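Local coordinates for protein L-Ribose isomerase (Acinetobacter, PDB 4Q0Q) that interconverts L-ribose and L-ribulose, an aldose-ketose isomerisation that probably depends on the metal ion bound in its cupin-type beta-barrel, at residues Cys114-His119 / Leu198-Cys203; Tyr137-Ser142 / Lys177-Val182; Arg121-Tyr126 / Val192-His197; Ile51-Asp56 / Glu72-Phe77. All coordinates share one frame; numbering follows the deposited sequence.

Interaction 1: residues Cys114-His119 / Leu198-Cys203; sequences CPPHHH and LHAFRC. With CO (cobalt (II) ion), chain B; RUU (alpha-L-ribulofuranose), chain C.
His117 and His199, neighbours on antiparallel strands of the cupin-type barrel, turn their rings to the same side and meet a cobalt ion with NE2, in the manner of a cupin metal site. The two rings are oblique to one another, planes 57° apart and centroids 4.1 Å apart, and the NE2 atoms come within 3.0 Å because both bind the metal. His119 closes on the ion from beyond the strand end, its side chain running nearly perpendicular to that of His199, with CD2 at the edge of the His199 ring. Glu124 and the ribulose atoms O1 and O2 complete the sphere. Ring rotation is fixed from behind: His117 ND1 gives a nearly straight bond to the Pro115 carbonyl O, 2.7 Å away in the ring plane, while ND1 of His199 and His119 hold the carbonyls of His197 and Asp242. A beta bulge at Pro115-Pro116 shifts the register by one residue between the pairs Cys114-Phe201 and His117-His199. Cys114 SG, anti to the backbone N (chi1 173°), lies 3.4 Å from ribulose O5. Cys114 CB lies over the centre of the Phe201 ring, 3.4 Å from its centroid.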
# COMPACT_ATOMS: atom_id res chain seq x y z
N CYS A 114 -23.79 -8.89 0.19
CA CYS A 114 -23.76 -9.40 -1.16
C CYS A 114 -24.74 -10.52 -0.77
O CYS A 114 -24.37 -11.44 -0.03
CB CYS A 114 -22.42 -10.00 -1.55
SG CYS A 114 -22.50 -10.81 -3.16
N PRO A 115 -26.00 -10.46 -1.24
CA PRO A 115 -27.07 -11.42 -0.95
C PRO A 115 -26.94 -12.89 -1.38
O PRO A 115 -26.21 -13.22 -2.31
CB PRO A 115 -28.28 -10.76 -1.59
CG PRO A 115 -27.68 -10.19 -2.84
CD PRO A 115 -26.41 -9.54 -2.32
N PRO A 116 -27.67 -13.78 -0.69
CA PRO A 116 -27.70 -15.23 -0.94
C PRO A 116 -27.91 -15.60 -2.40
O PRO A 116 -28.86 -15.14 -3.04
CB PRO A 116 -28.85 -15.70 -0.05
CG PRO A 116 -28.73 -14.81 1.13
CD PRO A 116 -28.51 -13.44 0.48
N HIS A 117 -27.03 -16.46 -2.91
CA HIS A 117 -27.12 -16.90 -4.30
C HIS A 117 -26.14 -18.03 -4.52
O HIS A 117 -25.29 -18.30 -3.67
CB HIS A 117 -26.79 -15.75 -5.26
CG HIS A 117 -25.36 -15.32 -5.22
ND1 HIS A 117 -24.84 -14.55 -4.19
CD2 HIS A 117 -24.32 -15.57 -6.05
CE1 HIS A 117 -23.55 -14.34 -4.40
NE2 HIS A 117 -23.21 -14.95 -5.52
N HIS A 118 -26.25 -18.70 -5.66
CA HIS A 118 -25.32 -19.75 -6.00
C HIS A 118 -25.09 -19.71 -7.50
O HIS A 118 -25.84 -19.07 -8.23
CB HIS A 118 -25.84 -21.14 -5.56
CG HIS A 118 -26.85 -21.74 -6.48
ND1 HIS A 118 -28.20 -21.47 -6.40
CD2 HIS A 118 -26.70 -22.60 -7.52
CE1 HIS A 118 -28.84 -22.14 -7.34
NE2 HIS A 118 -27.95 -22.83 -8.03
N HIS A 119 -24.02 -20.35 -7.95
CA HIS A 119 -23.70 -20.39 -9.36
C HIS A 119 -23.65 -21.85 -9.79
O HIS A 119 -23.17 -22.71 -9.05
CB HIS A 119 -22.33 -19.75 -9.61
CG HIS A 119 -22.20 -18.37 -9.05
ND1 HIS A 119 -22.93 -17.30 -9.53
CD2 HIS A 119 -21.44 -17.88 -8.04
CE1 HIS A 119 -22.62 -16.21 -8.85
NE2 HIS A 119 -21.72 -16.54 -7.94
N LEU A 198 -24.59 -22.32 -2.06
CA LEU A 198 -25.22 -21.05 -1.74
C LEU A 198 -24.24 -20.24 -0.90
O LEU A 198 -23.59 -20.78 -0.01
CB LEU A 198 -26.50 -21.28 -0.92
CG LEU A 198 -27.74 -21.79 -1.66
CD1 LEU A 198 -28.79 -22.21 -0.65
CD2 LEU A 198 -28.27 -20.70 -2.59
N HIS A 199 -24.12 -18.96 -1.20
CA HIS A 199 -23.24 -18.10 -0.43
C HIS A 199 -23.68 -16.65 -0.41
O HIS A 199 -24.42 -16.19 -1.28
CB HIS A 199 -21.78 -18.19 -0.94
CG HIS A 199 -21.60 -17.76 -2.36
ND1 HIS A 199 -22.00 -18.53 -3.43
CD2 HIS A 199 -21.05 -16.64 -2.88
CE1 HIS A 199 -21.71 -17.90 -4.55
NE2 HIS A 199 -21.13 -16.75 -4.25
N ALA A 200 -23.24 -15.95 0.63
CA ALA A 200 -23.53 -14.54 0.83
C ALA A 200 -22.46 -14.02 1.77
O ALA A 200 -21.74 -14.80 2.40
CB ALA A 200 -24.91 -14.37 1.47
N PHE A 201 -22.33 -12.70 1.85
CA PHE A 201 -21.35 -12.10 2.74
C PHE A 201 -21.65 -10.64 3.03
O PHE A 201 -22.37 -9.98 2.28
CB PHE A 201 -19.93 -12.28 2.19
CG PHE A 201 -19.69 -11.65 0.85
CD1 PHE A 201 -19.28 -10.32 0.75
CD2 PHE A 201 -19.79 -12.40 -0.32
CE1 PHE A 201 -18.99 -9.75 -0.49
CE2 PHE A 201 -19.50 -11.84 -1.57
CZ PHE A 201 -19.09 -10.51 -1.65
N ARG A 202 -21.12 -10.15 4.14
CA ARG A 202 -21.32 -8.77 4.53
C ARG A 202 -20.06 -8.24 5.20
O ARG A 202 -19.15 -9.00 5.54
CB ARG A 202 -22.45 -8.66 5.56
CG ARG A 202 -22.02 -9.10 6.96
CD ARG A 202 -23.01 -8.71 8.04
NE ARG A 202 -22.47 -8.97 9.37
CZ ARG A 202 -23.08 -8.64 10.50
NH1 ARG A 202 -24.26 -8.03 10.47
NH2 ARG A 202 -22.50 -8.90 11.67
N CYS A 203 -20.05 -6.93 5.39
CA CYS A 203 -18.98 -6.25 6.09
C CYS A 203 -19.58 -6.01 7.47
O CYS A 203 -20.73 -5.56 7.58
CB CYS A 203 -18.68 -4.90 5.41
SG CYS A 203 -17.61 -3.78 6.35
CO CO B . -21.04 -15.56 -6.08
C1 RUU C . -19.63 -12.88 -5.36
O1 RUU C . -20.15 -13.99 -4.65
C2 RUU C . -20.45 -12.60 -6.60
O2 RUU C . -20.51 -13.76 -7.42
C3 RUU C . -19.98 -11.42 -7.43
O3 RUU C . -19.11 -11.85 -8.46
C4 RUU C . -21.30 -10.92 -8.04
O4 RUU C . -21.61 -11.71 -9.19
C5 RUU C . -22.33 -11.22 -6.96
O5 RUU C . -21.78 -12.30 -6.17

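Interaction 2: residues Tyr137-Ser142 / Lys177-Val182; sequences YSPTPS and KLTSYV. With RUU (alpha-L-ribulofuranose), chain I.
Tyr137 lays one ring face over Ser180, its partner in a hydrogen-bonded antiparallel pair at the edge of the five-stranded sheet. With CG held between the backbone N and the carbonyl carbon (chi1 68°), the phenol folds across the neighbouring strand instead of running out from it. Ser180 CB forms a CH-pi contact 3.6 Å from the ring centroid, displaced toward the hydroxyl end, where CZ is the nearest ring atom. Farther along, Val182 CG1 meets Tyr137 CE1 at 4.1 Å, and the phenol OH is bonded to the carbonyl of Pro156.

The Ser180 hydroxyl takes another direction. Its OG, anti to the carbonyl carbon (chi1 -72°), turns to the Pro139 ring and lies 3.4 Å from CD. Tyr137 N bonds Ser180 O and Ser180 N bonds Tyr137 O, each at 2.8 Å. Thr179 and Ser180 both face Tyr137 in a classic beta bulge, which follows an inverse gamma turn centred on Leu178; Leu178 CB packs on the Tyr137 backbone, and its isobutyl group continues onto Phe136 and Ala200.

Beyond the pair, Ser138 OG donates to Thr140 O at 2.9 Å, in the carbonyl plane on a lone pair. Another bound ribulose rests beside this loop and the Lys177 chain, whose CE is 3.2 Å from sugar O2. The chemistry thus divides: the strand pair is held by two backbone bonds and a carbon-on-ring contact, while the Ser138 hydroxyl ties the departing loop to itself.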
# COMPACT_ATOMS: atom_id res chain seq x y z
N TYR A 137 -22.59 -19.46 4.20
CA TYR A 137 -22.76 -20.39 3.10
C TYR A 137 -23.26 -21.77 3.50
O TYR A 137 -23.23 -22.15 4.66
CB TYR A 137 -21.43 -20.56 2.35
CG TYR A 137 -20.37 -21.26 3.17
CD1 TYR A 137 -19.65 -20.57 4.15
CD2 TYR A 137 -20.09 -22.61 2.98
CE1 TYR A 137 -18.69 -21.22 4.92
CE2 TYR A 137 -19.13 -23.27 3.74
CZ TYR A 137 -18.43 -22.57 4.71
OH TYR A 137 -17.48 -23.20 5.46
N SER A 138 -23.71 -22.53 2.50
CA SER A 138 -24.19 -23.89 2.71
C SER A 138 -23.03 -24.82 2.36
O SER A 138 -22.55 -24.80 1.23
CB SER A 138 -25.37 -24.20 1.79
OG SER A 138 -25.67 -25.59 1.83
N PRO A 139 -22.58 -25.63 3.32
CA PRO A 139 -21.48 -26.57 3.09
C PRO A 139 -21.94 -27.67 2.14
O PRO A 139 -21.14 -28.42 1.59
CB PRO A 139 -21.18 -27.09 4.49
CG PRO A 139 -22.55 -27.11 5.12
CD PRO A 139 -23.12 -25.78 4.69
N THR A 140 -23.25 -27.75 1.95
CA THR A 140 -23.84 -28.74 1.06
C THR A 140 -24.07 -28.14 -0.32
O THR A 140 -24.68 -27.08 -0.45
CB THR A 140 -25.21 -29.24 1.58
OG1 THR A 140 -25.14 -29.50 2.99
CG2 THR A 140 -25.60 -30.51 0.85
N PRO A 141 -23.59 -28.81 -1.37
CA PRO A 141 -23.82 -28.25 -2.70
C PRO A 141 -25.23 -28.62 -3.18
O PRO A 141 -25.85 -29.53 -2.64
CB PRO A 141 -22.74 -28.92 -3.54
CG PRO A 141 -22.63 -30.27 -2.91
CD PRO A 141 -22.64 -29.94 -1.43
N SER A 142 -25.73 -27.90 -4.17
CA SER A 142 -27.04 -28.21 -4.71
C SER A 142 -26.81 -29.31 -5.75
O SER A 142 -25.67 -29.55 -6.17
CB SER A 142 -27.65 -26.98 -5.38
OG SER A 142 -26.88 -26.60 -6.50
N LYS A 177 -30.71 -21.41 4.55
CA LYS A 177 -29.84 -22.54 4.22
C LYS A 177 -28.34 -22.29 4.32
O LYS A 177 -27.55 -23.24 4.30
CB LYS A 177 -30.18 -23.06 2.82
CG LYS A 177 -31.55 -23.72 2.70
CD LYS A 177 -31.89 -24.04 1.25
CE LYS A 177 -32.88 -25.19 1.14
NZ LYS A 177 -34.10 -24.99 1.97
N LEU A 178 -27.93 -21.03 4.41
CA LEU A 178 -26.52 -20.68 4.51
C LEU A 178 -26.12 -20.74 5.98
O LEU A 178 -25.87 -19.72 6.62
CB LEU A 178 -26.27 -19.28 3.94
CG LEU A 178 -26.59 -19.08 2.45
CD1 LEU A 178 -28.09 -19.24 2.19
CD2 LEU A 178 -26.13 -17.70 2.02
N THR A 179 -26.05 -21.97 6.49
CA THR A 179 -25.74 -22.24 7.89
C THR A 179 -24.29 -22.10 8.33
O THR A 179 -24.03 -21.84 9.51
CB THR A 179 -26.23 -23.66 8.27
OG1 THR A 179 -25.42 -24.63 7.60
CG2 THR A 179 -27.68 -23.85 7.86
N SER A 180 -23.35 -22.31 7.42
CA SER A 180 -21.94 -22.19 7.77
C SER A 180 -21.46 -20.75 7.70
O SER A 180 -21.87 -19.98 6.83
CB SER A 180 -21.08 -23.06 6.86
OG SER A 180 -21.27 -24.43 7.16
N TYR A 181 -20.57 -20.41 8.63
CA TYR A 181 -20.01 -19.07 8.74
C TYR A 181 -18.50 -19.11 8.85
O TYR A 181 -17.93 -20.00 9.48
CB TYR A 181 -20.60 -18.40 9.99
CG TYR A 181 -19.87 -17.16 10.48
CD1 TYR A 181 -20.23 -15.89 10.01
CD2 TYR A 181 -18.86 -17.25 11.43
CE1 TYR A 181 -19.60 -14.74 10.50
CE2 TYR A 181 -18.22 -16.11 11.92
CZ TYR A 181 -18.59 -14.86 11.45
OH TYR A 181 -17.99 -13.74 11.96
N VAL A 182 -17.85 -18.12 8.24
CA VAL A 182 -16.41 -17.98 8.31
C VAL A 182 -16.09 -16.50 8.18
O VAL A 182 -16.64 -15.81 7.32
CB VAL A 182 -15.67 -18.78 7.20
CG1 VAL A 182 -16.00 -18.22 5.83
CG2 VAL A 182 -14.18 -18.72 7.43
C1 RUU I . -30.21 -29.59 -1.01
O1 RUU I . -29.73 -30.52 -0.06
C2 RUU I . -30.05 -28.16 -0.53
O2 RUU I . -31.23 -27.74 0.15
C3 RUU I . -29.72 -27.18 -1.65
O3 RUU I . -30.65 -26.10 -1.64
C4 RUU I . -28.32 -26.64 -1.34
O4 RUU I . -28.41 -25.26 -1.03
C5 RUU I . -27.84 -27.40 -0.10
O5 RUU I . -28.96 -28.14 0.41

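Interaction 3: residues Arg121-Tyr126 / Val192-His197; sequences RKTESY and VMHRKH. With CO (cobalt (II) ion), chain B; RUU (alpha-L-ribulofuranose), chain C.
Arg195 CG sits between its backbone N and carbonyl carbon (chi1 57°), and a further bend at chi3 (68°) curls the chain back over Thr123 to Arg121. NE donates to Arg121 O at 2.6 Å, almost straight and in the guanidinium plane, although it approaches from above the carbonyl plane. Thr123 OG1 lies over the centre of the guanidinium face and accepts the Arg195 backbone N at 3.0 Å. The same OG1 meets a water, 2.6 Å away, that also bonds His194 ND1.

Arg195 opens the central peptide of a type II turn, with Lys196 following, just beyond 191-193, an outermost strand of this chain's six-stranded sheet. There Glu124 and Met193 form a hydrogen-bonded antiparallel pair, their side chains pointing the same way into the barrel. Tyr126 crosses Met193 obliquely, its OH 3.5 Å from Met193 CB, and donates to Glu124 OE1 at 2.6 Å on the anti side of the carboxylate, 31° out of its plane. The other oxygen, Glu124 OE2, binds cobalt at 2.1 Å, beside ribulose O1 and O2 and His117, His119 and His199. Lys122, bent at chi3, carries NZ to the sugar, where it donates to O2 at 2.9 Å and also to O3. Outside the barrel, Arg195 NH1 reaches the carbonyls of Ala84 and Asp86 of the second subunit. The contact therefore has two chemical ends: inward, a carboxylate between metal, tyrosine and sugar O1, carried by the strand pair; outward, an arginine linking its own chain's carbonyl to the subunit interface.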
# COMPACT_ATOMS: atom_id res chain seq x y z
N ARG A 121 -22.13 -22.78 -12.67
CA ARG A 121 -20.85 -22.99 -13.35
C ARG A 121 -19.64 -22.33 -12.69
O ARG A 121 -18.53 -22.88 -12.70
CB ARG A 121 -20.96 -22.48 -14.78
CG ARG A 121 -22.25 -22.90 -15.49
CD ARG A 121 -22.47 -22.09 -16.75
NE ARG A 121 -23.69 -22.47 -17.46
CZ ARG A 121 -24.93 -22.28 -17.00
NH1 ARG A 121 -25.13 -21.70 -15.82
NH2 ARG A 121 -25.97 -22.66 -17.73
N LYS A 122 -19.85 -21.16 -12.10
CA LYS A 122 -18.77 -20.38 -11.49
C LYS A 122 -18.28 -20.73 -10.09
O LYS A 122 -19.05 -20.73 -9.13
CB LYS A 122 -19.14 -18.90 -11.51
CG LYS A 122 -18.04 -17.96 -11.00
CD LYS A 122 -18.41 -16.49 -11.16
CE LYS A 122 -18.99 -15.90 -9.88
NZ LYS A 122 -19.46 -14.49 -10.07
N THR A 123 -16.98 -21.01 -9.98
CA THR A 123 -16.35 -21.27 -8.69
C THR A 123 -15.53 -20.00 -8.39
O THR A 123 -14.87 -19.45 -9.28
CB THR A 123 -15.41 -22.50 -8.77
OG1 THR A 123 -16.19 -23.70 -8.74
CG2 THR A 123 -14.44 -22.51 -7.58
N GLU A 124 -15.60 -19.51 -7.16
CA GLU A 124 -14.88 -18.30 -6.78
C GLU A 124 -13.96 -18.49 -5.58
O GLU A 124 -14.02 -19.51 -4.89
CB GLU A 124 -15.87 -17.15 -6.49
CG GLU A 124 -17.26 -17.59 -6.04
CD GLU A 124 -18.24 -16.43 -5.81
OE1 GLU A 124 -18.18 -15.77 -4.75
OE2 GLU A 124 -19.09 -16.18 -6.69
N SER A 125 -13.09 -17.51 -5.35
CA SER A 125 -12.16 -17.53 -4.22
C SER A 125 -12.09 -16.10 -3.70
O SER A 125 -12.27 -15.15 -4.46
CB SER A 125 -10.77 -17.99 -4.66
OG SER A 125 -10.15 -17.04 -5.50
N TYR A 126 -11.81 -15.94 -2.41
CA TYR A 126 -11.75 -14.62 -1.80
C TYR A 126 -10.42 -14.29 -1.14
O TYR A 126 -9.77 -15.13 -0.52
CB TYR A 126 -12.84 -14.46 -0.73
CG TYR A 126 -14.20 -14.97 -1.14
CD1 TYR A 126 -14.78 -14.58 -2.34
CD2 TYR A 126 -14.90 -15.85 -0.32
CE1 TYR A 126 -16.03 -15.06 -2.73
CE2 TYR A 126 -16.15 -16.33 -0.69
CZ TYR A 126 -16.71 -15.93 -1.89
OH TYR A 126 -17.95 -16.41 -2.25
N VAL A 192 -11.90 -20.74 -0.95
CA VAL A 192 -12.63 -21.18 -2.14
C VAL A 192 -14.13 -21.43 -1.93
O VAL A 192 -14.54 -22.09 -0.97
CB VAL A 192 -11.97 -22.46 -2.73
CG1 VAL A 192 -12.79 -23.01 -3.90
CG2 VAL A 192 -10.55 -22.15 -3.19
N MET A 193 -14.95 -20.90 -2.83
CA MET A 193 -16.39 -21.10 -2.78
C MET A 193 -16.74 -21.87 -4.05
O MET A 193 -16.86 -21.29 -5.14
CB MET A 193 -17.14 -19.76 -2.76
CG MET A 193 -18.67 -19.89 -2.64
SD MET A 193 -19.25 -20.77 -1.15
CE MET A 193 -18.70 -19.69 0.15
N HIS A 194 -16.87 -23.19 -3.92
CA HIS A 194 -17.18 -24.03 -5.06
C HIS A 194 -18.53 -23.70 -5.67
O HIS A 194 -19.45 -23.25 -4.98
CB HIS A 194 -17.15 -25.51 -4.67
CG HIS A 194 -15.78 -26.03 -4.38
ND1 HIS A 194 -14.77 -26.01 -5.32
CD2 HIS A 194 -15.24 -26.57 -3.27
CE1 HIS A 194 -13.67 -26.51 -4.79
NE2 HIS A 194 -13.93 -26.87 -3.55
N ARG A 195 -18.63 -23.94 -6.97
CA ARG A 195 -19.85 -23.71 -7.71
C ARG A 195 -20.93 -24.60 -7.09
O ARG A 195 -20.63 -25.62 -6.48
CB ARG A 195 -19.65 -24.08 -9.19
CG ARG A 195 -19.18 -25.53 -9.39
CD ARG A 195 -19.06 -25.87 -10.86
NE ARG A 195 -17.98 -25.15 -11.53
CZ ARG A 195 -16.73 -25.60 -11.61
NH1 ARG A 195 -16.40 -26.76 -11.06
NH2 ARG A 195 -15.81 -24.88 -12.25
N LYS A 196 -22.19 -24.19 -7.26
CA LYS A 196 -23.34 -24.92 -6.73
C LYS A 196 -23.52 -24.83 -5.22
O LYS A 196 -24.29 -25.58 -4.64
CB LYS A 196 -23.32 -26.38 -7.18
CG LYS A 196 -23.50 -26.55 -8.69
CD LYS A 196 -23.55 -28.02 -9.10
CE LYS A 196 -23.82 -28.17 -10.58
NZ LYS A 196 -22.71 -27.63 -11.41
N HIS A 197 -22.80 -23.91 -4.59
CA HIS A 197 -22.94 -23.71 -3.15
C HIS A 197 -23.56 -22.36 -2.90
O HIS A 197 -23.13 -21.36 -3.48
CB HIS A 197 -21.58 -23.75 -2.45
CG HIS A 197 -21.03 -25.13 -2.28
ND1 HIS A 197 -21.32 -25.91 -1.18
CD2 HIS A 197 -20.25 -25.88 -3.09
CE1 HIS A 197 -20.73 -27.09 -1.32
NE2 HIS A 197 -20.08 -27.10 -2.47
CO CO B . -21.04 -15.56 -6.08
C1 RUU C . -19.63 -12.88 -5.36
O1 RUU C . -20.15 -13.99 -4.65
C2 RUU C . -20.45 -12.60 -6.60
O2 RUU C . -20.51 -13.76 -7.42
C3 RUU C . -19.98 -11.42 -7.43
O3 RUU C . -19.11 -11.85 -8.46
C4 RUU C . -21.30 -10.92 -8.04
O4 RUU C . -21.61 -11.71 -9.19
C5 RUU C . -22.33 -11.22 -6.96
O5 RUU C . -21.78 -12.30 -6.17
O HOH W 1 -19.39 -20.35 -6.43
O HOH W 2 -15.21 -26.05 -8.04

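Interaction 4: residues Ile51-Asp56 / Glu72-Phe77; sequences IVFGAD and EAMIIF. With RUU (alpha-L-ribulofuranose), chain D.
The Phe53 ring presents its edge to the strand 73-82: Glu72 C, Ala73 N and Met74 SD all lie near its plane, while Ile51 CG2 covers one face toward the rim. This is one of the two outer antiparallel pairs of the six-stranded sheet in the cupin-type barrel, with strand 50-52 at the margin. Met74 SD makes a Met-aromatic contact at the ring edge, 3.8 Å from Phe53 CZ; Met74 CG stands between its backbone N and carbonyl carbon (chi1 76°), bringing the thioether to the rim of the Phe53 ring. Beyond it, the Phe53 ring also meets Pro115 and Phe245, so the pair packs against the other sheet. Ile51 and Met74 exchange two backbone bonds, and Phe53 N adds a third to Glu72 O at 3.0 Å. On the reverse face, Val52 and Ala73 form the non-hydrogen-bonded pair. Phe53 centres an inverse gamma turn that leads the chain out of the strand into Gly54, whose backbone angles suit a residue without CB. The Glu72 carboxylate leaves the pair to bind Arg171 and Tyr175, and Arg171 also holds Asp56 and the Phe53 carbonyl. At the far end the two isoleucines meet, Ile51 CD1 touching Ile76 CD1 at 3.7 Å.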
# COMPACT_ATOMS: atom_id res chain seq x y z
N ILE A 51 -24.12 -1.80 -7.42
CA ILE A 51 -25.24 -2.73 -7.48
C ILE A 51 -26.16 -2.66 -6.26
O ILE A 51 -25.71 -2.73 -5.12
CB ILE A 51 -24.72 -4.17 -7.60
CG1 ILE A 51 -23.75 -4.27 -8.78
CG2 ILE A 51 -25.88 -5.14 -7.77
CD1 ILE A 51 -22.95 -5.56 -8.80
N VAL A 52 -27.45 -2.52 -6.53
CA VAL A 52 -28.47 -2.48 -5.47
C VAL A 52 -29.38 -3.65 -5.86
O VAL A 52 -29.97 -3.65 -6.94
CB VAL A 52 -29.26 -1.16 -5.49
CG1 VAL A 52 -30.19 -1.10 -4.30
CG2 VAL A 52 -28.30 0.02 -5.47
N PHE A 53 -29.49 -4.65 -4.98
CA PHE A 53 -30.28 -5.85 -5.28
C PHE A 53 -31.79 -5.77 -5.02
O PHE A 53 -32.31 -6.42 -4.11
CB PHE A 53 -29.69 -7.06 -4.54
CG PHE A 53 -28.24 -7.35 -4.90
CD1 PHE A 53 -27.20 -6.71 -4.22
CD2 PHE A 53 -27.92 -8.25 -5.91
CE1 PHE A 53 -25.87 -6.98 -4.54
CE2 PHE A 53 -26.59 -8.52 -6.24
CZ PHE A 53 -25.56 -7.89 -5.56
N GLY A 54 -32.49 -4.98 -5.83
CA GLY A 54 -33.92 -4.86 -5.67
C GLY A 54 -34.38 -3.47 -5.29
O GLY A 54 -33.69 -2.76 -4.57
N ALA A 55 -35.55 -3.09 -5.79
CA ALA A 55 -36.13 -1.78 -5.53
C ALA A 55 -36.24 -1.43 -4.05
O ALA A 55 -36.00 -0.29 -3.66
CB ALA A 55 -37.51 -1.69 -6.18
N ASP A 56 -36.60 -2.40 -3.23
CA ASP A 56 -36.74 -2.16 -1.80
C ASP A 56 -35.39 -1.97 -1.10
O ASP A 56 -35.34 -1.58 0.06
CB ASP A 56 -37.50 -3.31 -1.15
CG ASP A 56 -36.87 -4.65 -1.44
OD1 ASP A 56 -35.71 -4.86 -1.03
OD2 ASP A 56 -37.53 -5.50 -2.09
N GLU A 72 -28.87 -4.92 0.93
CA GLU A 72 -28.15 -5.69 -0.06
C GLU A 72 -27.78 -4.78 -1.23
O GLU A 72 -28.58 -4.51 -2.13
CB GLU A 72 -29.00 -6.89 -0.50
CG GLU A 72 -29.52 -7.68 0.71
CD GLU A 72 -30.29 -8.96 0.36
OE1 GLU A 72 -30.85 -9.05 -0.75
OE2 GLU A 72 -30.34 -9.86 1.22
N ALA A 73 -26.54 -4.30 -1.17
CA ALA A 73 -25.97 -3.42 -2.18
C ALA A 73 -24.46 -3.56 -2.07
O ALA A 73 -23.93 -3.86 -1.00
CB ALA A 73 -26.38 -1.98 -1.92
N MET A 74 -23.76 -3.32 -3.18
CA MET A 74 -22.31 -3.44 -3.18
C MET A 74 -21.73 -2.86 -4.46
O MET A 74 -22.45 -2.57 -5.41
CB MET A 74 -21.90 -4.91 -3.10
CG MET A 74 -22.07 -5.65 -4.42
SD MET A 74 -21.99 -7.44 -4.26
CE MET A 74 -20.23 -7.67 -3.97
N ILE A 75 -20.41 -2.72 -4.47
CA ILE A 75 -19.72 -2.21 -5.63
C ILE A 75 -18.79 -3.31 -6.12
O ILE A 75 -18.19 -4.03 -5.32
CB ILE A 75 -18.91 -0.94 -5.28
CG1 ILE A 75 -19.87 0.24 -5.13
CG2 ILE A 75 -17.84 -0.68 -6.35
CD1 ILE A 75 -19.21 1.51 -4.69
N ILE A 76 -18.70 -3.45 -7.43
CA ILE A 76 -17.83 -4.44 -8.04
C ILE A 76 -17.12 -3.83 -9.24
O ILE A 76 -17.76 -3.32 -10.17
CB ILE A 76 -18.61 -5.68 -8.52
CG1 ILE A 76 -19.27 -6.38 -7.33
CG2 ILE A 76 -17.67 -6.62 -9.26
CD1 ILE A 76 -20.11 -7.59 -7.70
N PHE A 77 -15.80 -3.88 -9.22
CA PHE A 77 -14.98 -3.39 -10.31
C PHE A 77 -14.34 -4.61 -10.94
O PHE A 77 -13.46 -5.23 -10.34
CB PHE A 77 -13.90 -2.44 -9.79
CG PHE A 77 -14.44 -1.14 -9.26
CD1 PHE A 77 -15.16 -0.28 -10.09
CD2 PHE A 77 -14.20 -0.76 -7.94
CE1 PHE A 77 -15.63 0.95 -9.61
CE2 PHE A 77 -14.67 0.46 -7.45
CZ PHE A 77 -15.38 1.32 -8.29
C1 RUU D . -17.40 -3.92 -13.06
O1 RUU D . -16.75 -2.74 -13.53
C2 RUU D . -18.83 -4.02 -13.56
O2 RUU D . -19.71 -3.38 -12.65
C3 RUU D . -19.30 -5.45 -13.80
O3 RUU D . -20.18 -5.84 -12.76
C4 RUU D . -20.05 -5.40 -15.13
O4 RUU D . -21.44 -5.26 -14.89
C5 RUU D . -19.53 -4.14 -15.82
O5 RUU D . -18.91 -3.32 -14.81

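From the N terminus, interaction 4 comes first, closing a short loop between strands 50-52 and 73-82 before any other contact opens. Interaction 1 then opens at 114-119 and closes only at 198-203, spanning the longest loop. Within it lies interaction 3 (121-126 with 192-197), and within that interaction 2 (137-142 with 177-182), so three contacts nest without crossing. Interactions 1 and 2 pair strands of the five-stranded sheet, whereas interactions 3 and 4 pair strands at opposite margins of the six-stranded one. Cobalt joins interactions 1 and 3, and Lys196 bonds both His119 and Ser142. Cys114 SG beside Met74 SD brings interaction 4 against interaction 1.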